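Local coordinates for protein leucyl aminopeptidase (PDB 5NTD) that probably removes leucine and other N-terminal residues from peptides, as an M17 metallo-aminopeptidase that carries two manganese ions and binds the inhibitor bestatin, at residues V281-L286 against P332-C337. Numbering follows the deposited sequence.
Sequences VKKVSL and PVQLSC
S285 and S336 meet hydroxyl to hydroxyl, OG to OG at 2.6 Å, a short hydrogen bond in which either oxygen could be the donor. OG of S336 sits between its own backbone N and carbonyl carbon (chi1 63°), whereas OG of S285 lies beside its backbone N; these opposed rotations bring the two oxygens together. A water 2.7 Å from S336 OG also donates to L286 O, tying the serine pair to the backbone. Around it runs a parallel ladder with the strand axes 14° apart: Q334 N bonds to K282 O, V284 N to Q334 O (2.8 Å, 177° at the hydrogen), S336 N to V284 O and L286 N to S336 O. The last is nearly straight at the hydrogen, but its donor lies above the carbonyl plane of S336. V281 N extends the pairing to P332 O at 2.9 Å. L335 CA adds a CA-H...O contact to V284 O at 3.2 Å.

On the serine face, the extended Q334 side chain runs alongside K283, the amide oxygen OE1 lying 3.6 Å from K283 CD, a van der Waals contact with the lysine's methylene chain. The other face is apolar: V284 CG2 meets V333 CG1 at 3.7 Å, V284 CB meets L335 CD2 at 3.8 Å, and L286 lies beside L335 and C337. Helix 314-328 and F518 of helix 511-519 cover this face. Strand 395-400 pairs with the far edge of 283-286, placing the contact within the central sheet of the catalytic domain. The two faces thus differ in chemistry: two buried hydroxyls bond to each other on one, with the water a further partner of S336 OG, while branched aliphatic chains pack against helices on the other.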
loop_
_atom_site.group_PDB
_atom_site.type_symbol
_atom_site.label_atom_id
_atom_site.label_comp_id
_atom_site.label_asym_id
_atom_site.label_seq_id
_atom_site.Cartn_x
_atom_site.Cartn_y
_atom_site.Cartn_z
ATOM N N VAL G 281 47.065 -26.688 0.533
ATOM C CA VAL G 281 47.403 -25.593 1.482
ATOM C C VAL G 281 46.272 -25.376 2.504
ATOM O O VAL G 281 46.458 -24.757 3.520
ATOM C CB VAL G 281 47.741 -24.242 0.789
ATOM C CG1 VAL G 281 48.901 -24.388 -0.163
ATOM C CG2 VAL G 281 46.544 -23.653 0.042
ATOM N N LYS G 282 45.080 -25.842 2.142
ATOM C CA LYS G 282 43.850 -25.650 2.910
ATOM C C LYS G 282 42.764 -26.556 2.402
ATOM O O LYS G 282 42.708 -26.908 1.231
ATOM C CB LYS G 282 43.343 -24.188 2.762
ATOM C CG LYS G 282 42.656 -23.582 3.980
ATOM C CD LYS G 282 43.646 -23.465 5.122
ATOM C CE LYS G 282 43.765 -22.063 5.647
ATOM N NZ LYS G 282 44.933 -22.015 6.562
ATOM N N LYS G 283 41.855 -26.877 3.291
ATOM C CA LYS G 283 40.592 -27.546 2.897
ATOM C C LYS G 283 39.425 -26.559 3.028
ATOM O O LYS G 283 39.126 -26.053 4.125
ATOM C CB LYS G 283 40.328 -28.779 3.747
ATOM C CG LYS G 283 41.491 -29.748 3.794
ATOM C CD LYS G 283 41.054 -31.074 4.409
ATOM C CE LYS G 283 42.161 -31.787 5.179
ATOM N NZ LYS G 283 41.890 -31.664 6.650
ATOM N N VAL G 284 38.775 -26.303 1.900
ATOM C CA VAL G 284 37.728 -25.302 1.825
ATOM C C VAL G 284 36.464 -25.921 1.265
ATOM O O VAL G 284 36.476 -26.534 0.222
ATOM C CB VAL G 284 38.132 -24.105 0.948
ATOM C CG1 VAL G 284 37.035 -23.064 0.931
ATOM C CG2 VAL G 284 39.407 -23.473 1.450
ATOM N N SER G 285 35.367 -25.701 1.970
ATOM C CA SER G 285 34.014 -26.084 1.509
ATOM C C SER G 285 33.238 -24.865 1.066
ATOM O O SER G 285 33.058 -23.907 1.827
ATOM C CB SER G 285 33.235 -26.803 2.575
ATOM O OG SER G 285 33.738 -28.112 2.780
ATOM N N LEU G 286 32.803 -24.911 -0.175
ATOM C CA LEU G 286 31.991 -23.864 -0.758
ATOM C C LEU G 286 30.543 -24.300 -0.724
ATOM O O LEU G 286 30.228 -25.444 -1.043
ATOM C CB LEU G 286 32.374 -23.576 -2.210
ATOM C CG LEU G 286 33.853 -23.278 -2.458
ATOM C CD1 LEU G 286 34.134 -23.182 -3.955
ATOM C CD2 LEU G 286 34.279 -21.978 -1.785
ATOM N N PRO G 332 46.169 -25.382 -5.496
ATOM C CA PRO G 332 46.471 -26.360 -4.459
ATOM C C PRO G 332 45.580 -26.258 -3.230
ATOM O O PRO G 332 46.047 -26.263 -2.102
ATOM C CB PRO G 332 47.919 -26.059 -4.102
ATOM C CG PRO G 332 48.070 -24.596 -4.352
ATOM C CD PRO G 332 47.123 -24.244 -5.466
ATOM N N VAL G 333 44.283 -26.231 -3.489
ATOM C CA VAL G 333 43.257 -26.183 -2.435
ATOM C C VAL G 333 42.340 -27.347 -2.588
ATOM O O VAL G 333 41.869 -27.656 -3.675
ATOM C CB VAL G 333 42.385 -24.906 -2.524
ATOM C CG1 VAL G 333 41.535 -24.783 -1.286
ATOM C CG2 VAL G 333 43.247 -23.669 -2.621
ATOM N N GLN G 334 42.093 -28.019 -1.495
ATOM C CA GLN G 334 41.128 -29.092 -1.530
ATOM C C GLN G 334 39.757 -28.438 -1.389
ATOM O O GLN G 334 39.540 -27.719 -0.433
ATOM C CB GLN G 334 41.343 -30.095 -0.396
ATOM C CG GLN G 334 40.373 -31.265 -0.478
ATOM C CD GLN G 334 40.669 -32.301 0.561
ATOM O OE1 GLN G 334 41.768 -32.343 1.114
ATOM N NE2 GLN G 334 39.744 -33.208 0.758
ATOM N N LEU G 335 38.858 -28.764 -2.304
ATOM C CA LEU G 335 37.549 -28.115 -2.373
ATOM C C LEU G 335 36.398 -29.063 -2.387
ATOM O O LEU G 335 36.416 -30.057 -3.109
ATOM C CB LEU G 335 37.418 -27.280 -3.663
ATOM C CG LEU G 335 38.251 -26.009 -3.766
ATOM C CD1 LEU G 335 38.077 -25.420 -5.151
ATOM C CD2 LEU G 335 37.824 -25.007 -2.707
ATOM N N SER G 336 35.376 -28.716 -1.626
ATOM C CA SER G 336 33.992 -29.200 -1.907
ATOM C C SER G 336 33.196 -27.988 -2.371
ATOM O O SER G 336 33.481 -26.858 -1.992
ATOM C CB SER G 336 33.327 -29.835 -0.703
ATOM O OG SER G 336 33.169 -28.891 0.344
ATOM N N CYS G 337 32.253 -28.245 -3.236
ATOM C CA CYS G 337 31.355 -27.211 -3.752
ATOM C C CYS G 337 29.944 -27.760 -3.772
ATOM O O CYS G 337 29.600 -28.638 -4.548
ATOM C CB CYS G 337 31.745 -26.779 -5.153
ATOM S SG CYS G 337 30.611 -25.544 -5.856
HETATM O O HOH W 1 30.685 -27.871 0.013
#